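Local coordinates for putative iron-uptake ABC transport system,periplasmic iron-binding protein (Campylobacter jejuni, PDB 3E13) that binds ferric iron as a periplasmic solute-binding protein and probably delivers it to an ABC transporter for uptake, at residues S51-F56 and T241-N246; I105-N111 and S218-P224; T198-L203 and S269-F273. All blocks are in the same frame, centred on the assembly; numbering follows the deposited sequence.

Interaction 1 of 3, residues S51-F56 and T241-N246; sequences SPADIF and TKSSKN
The carboxylate of D54 and the side-chain amide of N246 meet with their planes 59° apart. N246 ND2 approaches D54 OD2 on its syn side at 2.9 Å, and the bond is nearly straight (176°) and lies in the amide plane. D54 OD1 is held differently: S244 OG reaches it on the anti side at 2.8 Å, whereas the backbone N of N246 comes from above the carboxylate plane at 3.0 Å. A water joins this oxygen to P52 O and K245 N. The flat carbonyl of A53 takes two hydroxyls from the same face, S243 OG at 2.8 Å and T241 OG1, well above the plane, at 2.7 Å. T241 N donates to D54 O, tying the entry of strand 55-58 to the type I turn T241-S244, which leaves strand 233-241 and leads to helix 247-257. S51 OG accepts from A53 N in an ST turn and also bonds E47; D54 OD2 has a further donor in the backbone N of N5 on strand 3-8. With so many donors around a buried carboxylate, D54 probably remains ionised, its charge offset by donors from S244, N246, the water and N5.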
ATOM      1  N   SER A  51     -21.720 -14.662  -0.732  1.00 20.35           N
ATOM      2  CA  SER A  51     -20.955 -13.945   0.257  1.00 17.57           C
ATOM      3  C   SER A  51     -21.817 -12.848   0.885  1.00 16.96           C
ATOM      4  O   SER A  51     -22.549 -12.162   0.177  1.00 16.69           O
ATOM      5  CB  SER A  51     -19.749 -13.274  -0.360  1.00 17.40           C
ATOM      6  OG  SER A  51     -18.931 -12.753   0.650  1.00 14.64           O
ATOM      7  N   PRO A  52     -21.724 -12.672   2.190  1.00 15.70           N
ATOM      8  CA  PRO A  52     -22.350 -11.488   2.813  1.00 15.67           C
ATOM      9  C   PRO A  52     -21.596 -10.198   2.472  1.00 14.55           C
ATOM     10  O   PRO A  52     -22.126  -9.131   2.716  1.00 13.77           O
ATOM     11  CB  PRO A  52     -22.240 -11.750   4.309  1.00 16.78           C
ATOM     12  CG  PRO A  52     -21.646 -13.102   4.491  1.00 18.63           C
ATOM     13  CD  PRO A  52     -21.111 -13.570   3.177  1.00 15.93           C
ATOM     14  N   ALA A  53     -20.339 -10.304   2.024  1.00 12.96           N
ATOM     15  CA  ALA A  53     -19.567  -9.077   1.745  1.00 12.73           C
ATOM     16  C   ALA A  53     -20.307  -8.096   0.889  1.00 11.21           C
ATOM     17  O   ALA A  53     -20.923  -8.436  -0.138  1.00 13.08           O
ATOM     18  CB  ALA A  53     -18.232  -9.419   1.081  1.00 12.59           C
ATOM     19  N   ASP A  54     -20.180  -6.811   1.252  1.00  9.99           N
ATOM     20  CA  ASP A  54     -20.596  -5.692   0.440  1.00 10.51           C
ATOM     21  C   ASP A  54     -19.422  -4.884  -0.144  1.00  9.20           C
ATOM     22  O   ASP A  54     -19.542  -4.311  -1.219  1.00 10.84           O
ATOM     23  CB  ASP A  54     -21.422  -4.704   1.274  1.00  9.86           C
ATOM     24  CG  ASP A  54     -22.695  -5.307   1.791  1.00  9.75           C
ATOM     25  OD1 ASP A  54     -23.525  -5.704   0.951  1.00 13.49           O
ATOM     26  OD2 ASP A  54     -22.899  -5.442   3.000  1.00 11.21           O
ATOM     27  N   ILE A  55     -18.302  -4.889   0.571  1.00  9.30           N
ATOM     28  CA  ILE A  55     -17.164  -4.013   0.283  1.00 10.09           C
ATOM     29  C   ILE A  55     -15.877  -4.824   0.464  1.00  9.80           C
ATOM     30  O   ILE A  55     -15.733  -5.593   1.436  1.00  9.37           O
ATOM     31  CB  ILE A  55     -17.182  -2.769   1.237  1.00 10.23           C
ATOM     32  CG1 ILE A  55     -18.330  -1.808   0.895  1.00 11.20           C
ATOM     33  CG2 ILE A  55     -15.816  -2.102   1.312  1.00  8.69           C
ATOM     34  CD1 ILE A  55     -18.073  -0.929  -0.292  1.00 11.55           C
ATOM     35  N   PHE A  56     -14.935  -4.566  -0.450  1.00  9.26           N
ATOM     36  CA  PHE A  56     -13.574  -5.062  -0.364  1.00  9.43           C
ATOM     37  C   PHE A  56     -12.667  -3.836  -0.283  1.00  8.95           C
ATOM     38  O   PHE A  56     -12.689  -2.997  -1.150  1.00 10.34           O
ATOM     39  CB  PHE A  56     -13.243  -5.949  -1.596  1.00  9.34           C
ATOM     40  CG  PHE A  56     -11.856  -6.597  -1.569  1.00  9.02           C
ATOM     41  CD1 PHE A  56     -11.327  -7.131  -0.379  1.00  9.28           C
ATOM     42  CD2 PHE A  56     -11.081  -6.698  -2.730  1.00  8.02           C
ATOM     43  CE1 PHE A  56     -10.067  -7.698  -0.330  1.00 10.09           C
ATOM     44  CE2 PHE A  56      -9.841  -7.317  -2.703  1.00  9.81           C
ATOM     45  CZ  PHE A  56      -9.332  -7.834  -1.504  1.00  9.65           C
ATOM     46  N   THR A 241     -18.505  -5.359  -3.843  1.00 10.01           N
ATOM     47  CA  THR A 241     -18.511  -6.741  -4.321  1.00  9.99           C
ATOM     48  C   THR A 241     -19.760  -7.051  -5.135  1.00 11.19           C
ATOM     49  O   THR A 241     -20.841  -6.496  -4.883  1.00 12.20           O
ATOM     50  CB  THR A 241     -18.397  -7.717  -3.176  1.00 10.06           C
ATOM     51  OG1 THR A 241     -19.402  -7.440  -2.189  1.00 11.60           O
ATOM     52  CG2 THR A 241     -17.091  -7.554  -2.461  1.00 12.41           C
ATOM     53  N   LYS A 242     -19.605  -7.960  -6.092  1.00 11.71           N
ATOM     54  CA  LYS A 242     -20.724  -8.425  -6.900  1.00 12.07           C
ATOM     55  C   LYS A 242     -21.788  -9.093  -5.987  1.00 12.38           C
ATOM     56  O   LYS A 242     -22.975  -9.094  -6.314  1.00 14.13           O
ATOM     57  CB  LYS A 242     -20.199  -9.435  -7.943  1.00 12.32           C
ATOM     58  CG  LYS A 242     -21.204  -9.971  -8.902  1.00 14.15           C
ATOM     59  CD  LYS A 242     -20.503 -10.735 -10.012  1.00 18.37           C
ATOM     60  CE  LYS A 242     -19.739  -9.887 -11.008  1.00 20.95           C
ATOM     61  NZ  LYS A 242     -19.004 -10.870 -11.941  1.00 24.37           N
ATOM     62  N   SER A 243     -21.359  -9.584  -4.832  1.00 12.15           N
ATOM     63  CA  SER A 243     -22.226 -10.268  -3.874  1.00 12.97           C
ATOM     64  C   SER A 243     -23.044  -9.322  -3.016  1.00 13.31           C
ATOM     65  O   SER A 243     -23.968  -9.743  -2.320  1.00 15.33           O
ATOM     66  CB  SER A 243     -21.392 -11.133  -2.927  1.00 14.15           C
ATOM     67  OG  SER A 243     -20.479 -10.372  -2.138  1.00 13.58           O
ATOM     68  N   SER A 244     -22.672  -8.038  -3.029  1.00 12.03           N
ATOM     69  CA  SER A 244     -23.329  -7.038  -2.189  1.00 11.96           C
ATOM     70  C   SER A 244     -24.845  -7.010  -2.287  1.00 13.00           C
ATOM     71  O   SER A 244     -25.403  -6.823  -3.405  1.00 13.40           O
ATOM     72  CB  SER A 244     -22.835  -5.616  -2.553  1.00 12.53           C
ATOM     73  OG  SER A 244     -23.465  -4.742  -1.659  1.00 12.54           O
ATOM     74  N   LYS A 245     -25.492  -7.188  -1.115  1.00 16.01           N
ATOM     75  CA  LYS A 245     -26.941  -7.044  -1.018  1.00 17.37           C
ATOM     76  C   LYS A 245     -27.332  -5.737  -0.329  1.00 17.58           C
ATOM     77  O   LYS A 245     -28.532  -5.408  -0.300  1.00 18.60           O
ATOM     78  CB  LYS A 245     -27.581  -8.245  -0.275  1.00 17.93           C
ATOM     79  CG  LYS A 245     -27.349  -9.622  -0.952  1.00 22.94           C
ATOM     80  CD  LYS A 245     -27.919  -9.711  -2.349  1.00 29.37           C
ATOM     81  CE  LYS A 245     -28.724 -11.046  -2.614  1.00 34.58           C
ATOM     82  NZ  LYS A 245     -30.112 -10.814  -3.206  1.00 36.97           N
ATOM     83  N   ASN A 246     -26.347  -5.012   0.207  1.00 15.23           N
ATOM     84  CA  ASN A 246     -26.565  -3.706   0.835  1.00 14.16           C
ATOM     85  C   ASN A 246     -25.882  -2.650  -0.038  1.00 13.09           C
ATOM     86  O   ASN A 246     -25.013  -1.951   0.435  1.00 13.29           O
ATOM     87  CB  ASN A 246     -25.990  -3.716   2.243  1.00 14.00           C
ATOM     88  CG  ASN A 246     -26.571  -4.846   3.120  1.00 16.60           C
ATOM     89  OD1 ASN A 246     -27.792  -4.921   3.307  1.00 18.76           O
ATOM     90  ND2 ASN A 246     -25.712  -5.688   3.657  1.00 14.89           N
TER
HETATM   91  O   HOH W   1     -25.089 -12.086  -1.016  1.00 31.41           O
HETATM   92  O   HOH W   2     -24.455  -8.315   1.374  1.00 25.14           O

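Interaction 2 of 3, residues I105-N111 and S218-P224; sequences IIAYNKN and SLGIIFP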
ATOM      1  N   ILE A 105       9.484   3.452  -0.267  1.00  8.11           N
ATOM      2  CA  ILE A 105      10.791   4.109  -0.281  1.00  8.23           C
ATOM      3  C   ILE A 105      11.855   3.257   0.334  1.00  9.50           C
ATOM      4  O   ILE A 105      11.595   2.107   0.761  1.00 11.23           O
ATOM      5  CB  ILE A 105      10.686   5.513   0.401  1.00  8.35           C
ATOM      6  CG1 ILE A 105      10.148   5.434   1.835  1.00 10.06           C
ATOM      7  CG2 ILE A 105       9.693   6.391  -0.446  1.00 10.98           C
ATOM      8  CD1 ILE A 105      11.100   4.856   2.858  1.00  9.14           C
ATOM      9  N   ILE A 106      13.069   3.781   0.385  1.00  8.95           N
ATOM     10  CA  ILE A 106      14.175   3.050   1.028  1.00  9.71           C
ATOM     11  C   ILE A 106      14.553   3.885   2.257  1.00  9.70           C
ATOM     12  O   ILE A 106      14.895   5.068   2.138  1.00  9.34           O
ATOM     13  CB  ILE A 106      15.356   2.877   0.088  1.00  8.96           C
ATOM     14  CG1 ILE A 106      14.981   2.069  -1.147  1.00  9.94           C
ATOM     15  CG2 ILE A 106      16.546   2.173   0.813  1.00 10.00           C
ATOM     16  CD1 ILE A 106      15.989   2.198  -2.307  1.00 10.70           C
ATOM     17  N   ALA A 107      14.455   3.285   3.434  1.00  9.10           N
ATOM     18  CA  ALA A 107      14.730   4.003   4.679  1.00  9.71           C
ATOM     19  C   ALA A 107      16.135   3.650   5.171  1.00 10.36           C
ATOM     20  O   ALA A 107      16.572   2.500   5.013  1.00  9.40           O
ATOM     21  CB  ALA A 107      13.671   3.705   5.741  1.00 10.24           C
ATOM     22  N   TYR A 108      16.843   4.652   5.713  1.00  9.53           N
ATOM     23  CA  TYR A 108      18.157   4.436   6.359  1.00 10.80           C
ATOM     24  C   TYR A 108      18.131   5.019   7.779  1.00 10.18           C
ATOM     25  O   TYR A 108      17.192   5.723   8.134  1.00 10.00           O
ATOM     26  CB  TYR A 108      19.285   5.028   5.538  1.00 10.14           C
ATOM     27  CG  TYR A 108      19.194   6.513   5.359  1.00 11.46           C
ATOM     28  CD1 TYR A 108      19.931   7.372   6.152  1.00 12.87           C
ATOM     29  CD2 TYR A 108      18.384   7.060   4.386  1.00 11.20           C
ATOM     30  CE1 TYR A 108      19.836   8.736   5.979  1.00 11.48           C
ATOM     31  CE2 TYR A 108      18.306   8.423   4.203  1.00 10.67           C
ATOM     32  CZ  TYR A 108      19.008   9.253   5.036  1.00 11.47           C
ATOM     33  OH  TYR A 108      18.937  10.647   4.875  1.00 13.42           O
ATOM     34  N   ASN A 109      19.177   4.746   8.559  1.00  9.76           N
ATOM     35  CA  ASN A 109      19.294   5.284   9.911  1.00 10.83           C
ATOM     36  C   ASN A 109      20.018   6.630   9.858  1.00 11.50           C
ATOM     37  O   ASN A 109      21.240   6.702   9.645  1.00 11.89           O
ATOM     38  CB  ASN A 109      20.053   4.286  10.802  1.00 11.26           C
ATOM     39  CG  ASN A 109      19.921   4.594  12.268  1.00 11.00           C
ATOM     40  OD1 ASN A 109      19.662   3.688  13.114  1.00 15.28           O
ATOM     41  ND2 ASN A 109      20.094   5.831  12.606  1.00  8.80           N
ATOM     42  N   LYS A 110      19.261   7.704  10.008  1.00 11.42           N
ATOM     43  CA  LYS A 110      19.809   9.041   9.893  1.00 10.63           C
ATOM     44  C   LYS A 110      20.601   9.468  11.155  1.00 11.23           C
ATOM     45  O   LYS A 110      21.158  10.578  11.195  1.00 13.18           O
ATOM     46  CB  LYS A 110      18.692  10.013   9.517  1.00 11.65           C
ATOM     47  CG  LYS A 110      17.791  10.344  10.634  1.00 11.68           C
ATOM     48  CD  LYS A 110      16.697  11.329  10.224  1.00 15.04           C
ATOM     49  CE  LYS A 110      15.668  11.502  11.253  1.00 13.02           C
ATOM     50  NZ  LYS A 110      14.615  12.582  10.915  1.00 15.24           N
ATOM     51  N   ASN A 111      20.618   8.610  12.184  1.00 11.25           N
ATOM     52  CA  ASN A 111      21.484   8.793  13.337  1.00 12.17           C
ATOM     53  C   ASN A 111      22.795   8.040  13.192  1.00 13.24           C
ATOM     54  O   ASN A 111      23.531   7.868  14.155  1.00 15.59           O
ATOM     55  CB  ASN A 111      20.717   8.517  14.644  1.00 13.06           C
ATOM     56  CG  ASN A 111      19.530   9.467  14.810  1.00 15.62           C
ATOM     57  OD1 ASN A 111      19.571  10.643  14.341  1.00 21.22           O
ATOM     58  ND2 ASN A 111      18.487   9.001  15.458  1.00 21.38           N
ATOM     59  N   SER A 218      14.575   7.554  14.111  1.00  9.41           N
ATOM     60  CA  SER A 218      15.847   7.214  13.538  1.00  9.55           C
ATOM     61  C   SER A 218      15.862   7.150  12.018  1.00 10.92           C
ATOM     62  O   SER A 218      16.917   7.010  11.436  1.00 11.16           O
ATOM     63  CB  SER A 218      16.327   5.886  14.131  1.00 10.14           C
ATOM     64  OG  SER A 218      15.674   4.760  13.516  1.00 10.86           O
ATOM     65  N   LEU A 219      14.684   7.212  11.382  1.00 10.14           N
ATOM     66  CA  LEU A 219      14.571   6.954   9.935  1.00 10.53           C
ATOM     67  C   LEU A 219      14.735   8.171   9.052  1.00 10.63           C
ATOM     68  O   LEU A 219      14.029   9.167   9.238  1.00 11.14           O
ATOM     69  CB  LEU A 219      13.284   6.224   9.610  1.00 10.97           C
ATOM     70  CG  LEU A 219      13.067   4.948  10.434  1.00 10.78           C
ATOM     71  CD1 LEU A 219      11.629   4.413  10.162  1.00 11.83           C
ATOM     72  CD2 LEU A 219      14.062   3.912  10.158  1.00 11.46           C
ATOM     73  N   GLY A 220      15.664   8.076   8.095  1.00 10.83           N
ATOM     74  CA  GLY A 220      15.706   8.954   6.943  1.00 10.63           C
ATOM     75  C   GLY A 220      15.111   8.285   5.692  1.00 10.42           C
ATOM     76  O   GLY A 220      15.139   7.075   5.569  1.00 10.80           O
ATOM     77  N   ILE A 221      14.620   9.090   4.758  1.00  9.79           N
ATOM     78  CA  ILE A 221      13.969   8.574   3.559  1.00 10.53           C
ATOM     79  C   ILE A 221      14.833   8.845   2.346  1.00 10.16           C
ATOM     80  O   ILE A 221      15.219   9.996   2.089  1.00  9.75           O
ATOM     81  CB  ILE A 221      12.616   9.264   3.339  1.00 10.25           C
ATOM     82  CG1 ILE A 221      11.693   8.981   4.536  1.00 13.43           C
ATOM     83  CG2 ILE A 221      12.025   8.827   1.965  1.00 12.06           C
ATOM     84  CD1 ILE A 221      10.284   9.690   4.428  1.00 15.27           C
ATOM     85  N   ILE A 222      15.047   7.810   1.554  1.00  9.82           N
ATOM     86  CA  ILE A 222      15.423   7.959   0.141  1.00  8.62           C
ATOM     87  C   ILE A 222      14.181   7.761  -0.696  1.00  9.90           C
ATOM     88  O   ILE A 222      13.600   6.687  -0.671  1.00  9.72           O
ATOM     89  CB  ILE A 222      16.488   6.903  -0.239  1.00  8.62           C
ATOM     90  CG1 ILE A 222      17.755   7.065   0.636  1.00 10.12           C
ATOM     91  CG2 ILE A 222      16.803   6.933  -1.698  1.00 11.83           C
ATOM     92  CD1 ILE A 222      18.675   5.877   0.678  1.00 11.73           C
ATOM     93  N   PHE A 223      13.780   8.764  -1.448  1.00  9.57           N
ATOM     94  CA  PHE A 223      12.767   8.586  -2.478  1.00 10.14           C
ATOM     95  C   PHE A 223      13.440   8.024  -3.735  1.00  9.87           C
ATOM     96  O   PHE A 223      14.214   8.732  -4.380  1.00 10.02           O
ATOM     97  CB  PHE A 223      12.121   9.934  -2.771  1.00 10.56           C
ATOM     98  CG  PHE A 223      11.250  10.425  -1.643  1.00  9.29           C
ATOM     99  CD1 PHE A 223      11.649  11.467  -0.838  1.00 13.18           C
ATOM    100  CD2 PHE A 223      10.011   9.847  -1.425  1.00 10.71           C
ATOM    101  CE1 PHE A 223      10.856  11.883   0.221  1.00 12.52           C
ATOM    102  CE2 PHE A 223       9.198  10.283  -0.380  1.00 12.29           C
ATOM    103  CZ  PHE A 223       9.646  11.300   0.436  1.00 12.55           C
ATOM    104  N   PRO A 224      13.251   6.746  -4.068  1.00  8.35           N
ATOM    105  CA  PRO A 224      14.024   6.202  -5.168  1.00  8.74           C
ATOM    106  C   PRO A 224      13.692   6.826  -6.516  1.00  9.26           C
ATOM    107  O   PRO A 224      12.573   7.281  -6.774  1.00 10.11           O
ATOM    108  CB  PRO A 224      13.717   4.692  -5.117  1.00  8.70           C
ATOM    109  CG  PRO A 224      13.308   4.477  -3.676  1.00  8.70           C
ATOM    110  CD  PRO A 224      12.481   5.692  -3.398  1.00  9.15           C
TER
HETATM  111  O   HOH W   3      17.489  11.421   2.772  1.00 31.00           O
HETATM  112  O   HOH W   4      12.244  10.405  11.042  1.00 18.00           O
HETATM  113  O   HOH W   5      13.520  11.774   8.248  1.00 38.57           O
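I105 and I221 meet branch to branch at the apolar centre, CG1 of I105 lying 3.9 Å from CG2 of I221. That same I221 methyl sits over the middle of the F223 ring, while CG2 of I105 comes within 3.6 Å of F223 CD2; the side chains of I105 and F223 run alongside each other, and F223 stacks further on F291. The other face of the sheet carries I106, Y108 and I222. Here the CB atoms of I106 and I222 are 4.2 Å apart, CD1 of I106 reaches P224 CG at 3.8 Å, and F193 of the neighbouring strand packs on both isoleucines.

Next along this face, Y108 swings its ring back over the partner strand because CG stands between the backbone N and carbonyl carbon (chi1 62°). CA of G220 then lies over the ring, 4.0 Å from its centroid, in a CH-pi contact, and CD2 of Y108 touches CG1 of I222. Backbone bonds in both directions join I106 with I222 and Y108 with G220.

At the polar edge K110 N closes the pairing on S218 O (2.8 Å). The extended K110 side chain passes over L219 O with CD and CE, and two waters bridge NZ to that oxygen; another water links Y108 OH to I221 O. The arrangement is a regular antiparallel strand pair in which a tyrosine covers a cross-strand glycine, and it forms part of the mixed sheet of a two-lobed periplasmic binding protein.

Interaction 3 of 3, residues T198-L203 and S269-F273; sequences TYYIGL and SNYEF. With FE (Fe (III) ion), chain B.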
ATOM      1  N   THR A 198       5.953   4.972   3.228  1.00  8.59           N
ATOM      2  CA  THR A 198       6.160   6.215   3.914  1.00  8.92           C
ATOM      3  C   THR A 198       5.320   6.396   5.170  1.00  8.69           C
ATOM      4  O   THR A 198       5.807   6.912   6.198  1.00  7.65           O
ATOM      5  CB  THR A 198       5.834   7.394   2.980  1.00  7.97           C
ATOM      6  OG1 THR A 198       4.613   7.132   2.239  1.00 10.19           O
ATOM      7  CG2 THR A 198       6.910   7.656   1.939  1.00 10.22           C
ATOM      8  N   TYR A 199       4.042   6.019   5.094  1.00  8.27           N
ATOM      9  CA  TYR A 199       3.122   6.267   6.208  1.00  8.51           C
ATOM     10  C   TYR A 199       3.558   5.573   7.485  1.00  7.62           C
ATOM     11  O   TYR A 199       3.294   6.034   8.563  1.00  8.15           O
ATOM     12  CB  TYR A 199       1.659   5.947   5.847  1.00  7.91           C
ATOM     13  CG  TYR A 199       1.455   4.552   5.406  1.00  8.62           C
ATOM     14  CD1 TYR A 199       1.190   3.560   6.329  1.00  9.19           C
ATOM     15  CD2 TYR A 199       1.592   4.205   4.066  1.00  7.72           C
ATOM     16  CE1 TYR A 199       1.084   2.268   5.941  1.00 10.70           C
ATOM     17  CE2 TYR A 199       1.476   2.894   3.663  1.00  8.85           C
ATOM     18  CZ  TYR A 199       1.203   1.938   4.592  1.00  7.28           C
ATOM     19  OH  TYR A 199       1.111   0.600   4.219  1.00  7.13           O
ATOM     20  N   TYR A 200       4.256   4.437   7.361  1.00  8.95           N
ATOM     21  CA  TYR A 200       4.731   3.774   8.584  1.00  8.58           C
ATOM     22  C   TYR A 200       5.703   4.646   9.361  1.00  8.78           C
ATOM     23  O   TYR A 200       5.738   4.561  10.593  1.00  8.44           O
ATOM     24  CB  TYR A 200       5.411   2.411   8.306  1.00  9.57           C
ATOM     25  CG  TYR A 200       4.399   1.373   7.830  1.00  6.92           C
ATOM     26  CD1 TYR A 200       3.396   0.943   8.662  1.00  9.41           C
ATOM     27  CD2 TYR A 200       4.480   0.808   6.545  1.00  8.41           C
ATOM     28  CE1 TYR A 200       2.460  -0.008   8.235  1.00  9.31           C
ATOM     29  CE2 TYR A 200       3.552  -0.083   6.104  1.00  9.48           C
ATOM     30  CZ  TYR A 200       2.551  -0.502   6.932  1.00 10.45           C
ATOM     31  OH  TYR A 200       1.626  -1.405   6.546  1.00 11.15           O
ATOM     32  N   ILE A 201       6.505   5.476   8.673  1.00  8.56           N
ATOM     33  CA  ILE A 201       7.431   6.368   9.380  1.00  8.49           C
ATOM     34  C   ILE A 201       6.626   7.359  10.219  1.00  7.97           C
ATOM     35  O   ILE A 201       6.961   7.622  11.370  1.00  7.72           O
ATOM     36  CB  ILE A 201       8.400   7.113   8.398  1.00  8.61           C
ATOM     37  CG1 ILE A 201       9.237   6.077   7.662  1.00  9.69           C
ATOM     38  CG2 ILE A 201       9.234   8.160   9.137  1.00  7.86           C
ATOM     39  CD1 ILE A 201      10.078   6.632   6.566  1.00 13.09           C
ATOM     40  N   GLY A 202       5.531   7.877   9.664  1.00  8.28           N
ATOM     41  CA  GLY A 202       4.636   8.691  10.443  1.00  8.17           C
ATOM     42  C   GLY A 202       3.933   8.027  11.583  1.00  8.45           C
ATOM     43  O   GLY A 202       3.800   8.608  12.654  1.00  8.69           O
ATOM     44  N   LEU A 203       3.463   6.799  11.362  1.00  8.16           N
ATOM     45  CA  LEU A 203       2.774   6.069  12.400  1.00  8.01           C
ATOM     46  C   LEU A 203       3.734   5.845  13.565  1.00  8.19           C
ATOM     47  O   LEU A 203       3.361   5.985  14.727  1.00  9.14           O
ATOM     48  CB  LEU A 203       2.268   4.713  11.888  1.00  8.49           C
ATOM     49  CG  LEU A 203       0.973   4.773  11.097  1.00  6.88           C
ATOM     50  CD1 LEU A 203       0.674   3.448  10.412  1.00  8.64           C
ATOM     51  CD2 LEU A 203      -0.161   5.192  11.941  1.00  6.58           C
ATOM     52  N   SER A 269      -4.034  11.026  10.942  1.00  9.86           N
ATOM     53  CA  SER A 269      -3.989   9.915  11.861  1.00 10.46           C
ATOM     54  C   SER A 269      -3.300   8.663  11.299  1.00  9.68           C
ATOM     55  O   SER A 269      -2.798   7.874  12.086  1.00 10.30           O
ATOM     56  CB  SER A 269      -5.401   9.565  12.359  1.00 11.06           C
ATOM     57  OG  SER A 269      -5.900  10.668  13.143  1.00 19.18           O
ATOM     58  N   ASN A 270      -3.261   8.514   9.982  1.00  9.36           N
ATOM     59  CA  ASN A 270      -2.582   7.379   9.355  1.00  9.48           C
ATOM     60  C   ASN A 270      -1.402   7.726   8.481  1.00  9.37           C
ATOM     61  O   ASN A 270      -0.740   6.823   7.985  1.00  8.67           O
ATOM     62  CB  ASN A 270      -3.565   6.448   8.610  1.00  8.91           C
ATOM     63  CG  ASN A 270      -3.160   4.991   8.727  1.00 10.06           C
ATOM     64  OD1 ASN A 270      -2.906   4.519   9.851  1.00 11.65           O
ATOM     65  ND2 ASN A 270      -3.081   4.291   7.598  1.00  9.31           N
ATOM     66  N   TYR A 271      -1.112   9.021   8.310  1.00  8.87           N
ATOM     67  CA  TYR A 271       0.068   9.501   7.633  1.00  8.15           C
ATOM     68  C   TYR A 271       0.184   9.121   6.170  1.00  7.23           C
ATOM     69  O   TYR A 271       1.264   9.155   5.627  1.00  8.79           O
ATOM     70  CB  TYR A 271       1.325   9.144   8.469  1.00  8.62           C
ATOM     71  CG  TYR A 271       1.091   9.665   9.888  1.00  8.24           C
ATOM     72  CD1 TYR A 271       1.154  11.026  10.164  1.00  9.79           C
ATOM     73  CD2 TYR A 271       0.634   8.826  10.888  1.00  8.06           C
ATOM     74  CE1 TYR A 271       0.852  11.490  11.410  1.00  8.56           C
ATOM     75  CE2 TYR A 271       0.362   9.283  12.136  1.00  8.92           C
ATOM     76  CZ  TYR A 271       0.469  10.624  12.394  1.00  9.10           C
ATOM     77  OH  TYR A 271       0.142  11.132  13.645  1.00  9.51           O
ATOM     78  N   GLU A 272      -0.965   8.861   5.556  1.00  8.61           N
ATOM     79  CA  GLU A 272      -1.029   8.565   4.126  1.00  8.21           C
ATOM     80  C   GLU A 272      -1.224   9.848   3.356  1.00  8.51           C
ATOM     81  O   GLU A 272      -1.473  10.908   3.946  1.00 10.12           O
ATOM     82  CB  GLU A 272      -2.133   7.577   3.815  1.00  8.69           C
ATOM     83  CG  GLU A 272      -1.958   6.217   4.498  1.00  8.09           C
ATOM     84  CD  GLU A 272      -3.140   5.299   4.293  1.00 10.69           C
ATOM     85  OE1 GLU A 272      -4.042   5.309   5.155  1.00 10.46           O
ATOM     86  OE2 GLU A 272      -3.140   4.582   3.275  1.00 12.23           O
ATOM     87  N   PHE A 273      -1.061   9.773   2.043  1.00  8.95           N
ATOM     88  CA  PHE A 273      -1.363  10.921   1.151  1.00  7.99           C
ATOM     89  C   PHE A 273      -2.829  10.856   0.757  1.00  8.84           C
ATOM     90  O   PHE A 273      -3.307   9.836   0.238  1.00  8.37           O
ATOM     91  CB  PHE A 273      -0.487  10.904  -0.112  1.00  7.60           C
ATOM     92  CG  PHE A 273       0.996  10.925   0.157  1.00  8.29           C
ATOM     93  CD1 PHE A 273       1.762   9.829  -0.112  1.00  8.66           C
ATOM     94  CD2 PHE A 273       1.623  12.080   0.591  1.00 10.31           C
ATOM     95  CE1 PHE A 273       3.153   9.858   0.149  1.00 10.48           C
ATOM     96  CE2 PHE A 273       3.000  12.096   0.847  1.00  9.86           C
ATOM     97  CZ  PHE A 273       3.734  10.983   0.601  1.00  8.91           C
TER
HETATM   98 FE    FE B 326       0.211  -0.950   5.264  1.00 10.42          FE
HETATM   99  O   HOH W   6       2.505   8.635   3.188  1.00  8.60           O
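OE1 of E272, whose side chain runs alongside Y199, is gripped by N270 ND2 at 2.8 Å and by a salt bridge from R10. E272 OE1 lies nearly in the plane of the N270 amide, but ND2 approaches from above the carboxylate plane, 60° out of it. OE2 of E272 is held in turn by R102 and T100, so both ends of the group are fixed. CG of E272 rests 3.9 Å from CG of Y199, with carboxylate and phenol planes 51° apart. CB of Y199 also presses on the loop backbone, 3.2 Å from Y271 O.

CG of Y199 stands between its backbone N and carbonyl carbon (chi1 58°), which turns the ring away from the loop backbone, beside the E272 side chain, toward the metal. Its OH binds the iron at 2.1 Å, with the ion in the plane of the ring, and N197 ND2 adds a hydrogen bond to the same oxygen. Y200 OH binds at 2.0 Å, and CE1 of Y199 lies over the centre of the Y200 ring. An adjacent pair of tyrosine ligands, here carried on helix 198-205, recurs in bacterial ferric-binding proteins; H11, Y12 and Y143 complete the site.

Farther along helix 198-205, G202 offers only backbone to the Y271 ring, whose CD2 lies 3.5 Å from G202 C, with G202 O above the same ring. Y271 itself has a positive phi as the chain leaves helix 260-268. At the edge of this ring sits L203, its CD2 3.9 Å from Y271 CD2 and also against N270 OD1. A water joins T198 OG1 to Y271 O and lies over one face of the F273 ring, toward its rim.

Interactions 2 and 3 adjoin, their centres about 14 Å apart: I201 on helix 198-205 packs against L219 and I221 of strand 219-222, and T198 against I105 and F223. Interaction 1 stands off, about 40 Å from interaction 2 and 29 Å from interaction 3 between centres, and on the opposite side of the chain's centre from interaction 2. Even so, interactions 1 and 2 reach the same mixed sheet, where strand 233-241 pairs with both 55-58 and 97-109. Along the chain the segments run 51-56, 105-111, 198-203, 218-224, 241-246 and 269-273, so the chain passes repeatedly between regions, consistent with two lobes closing on iron at interaction 3.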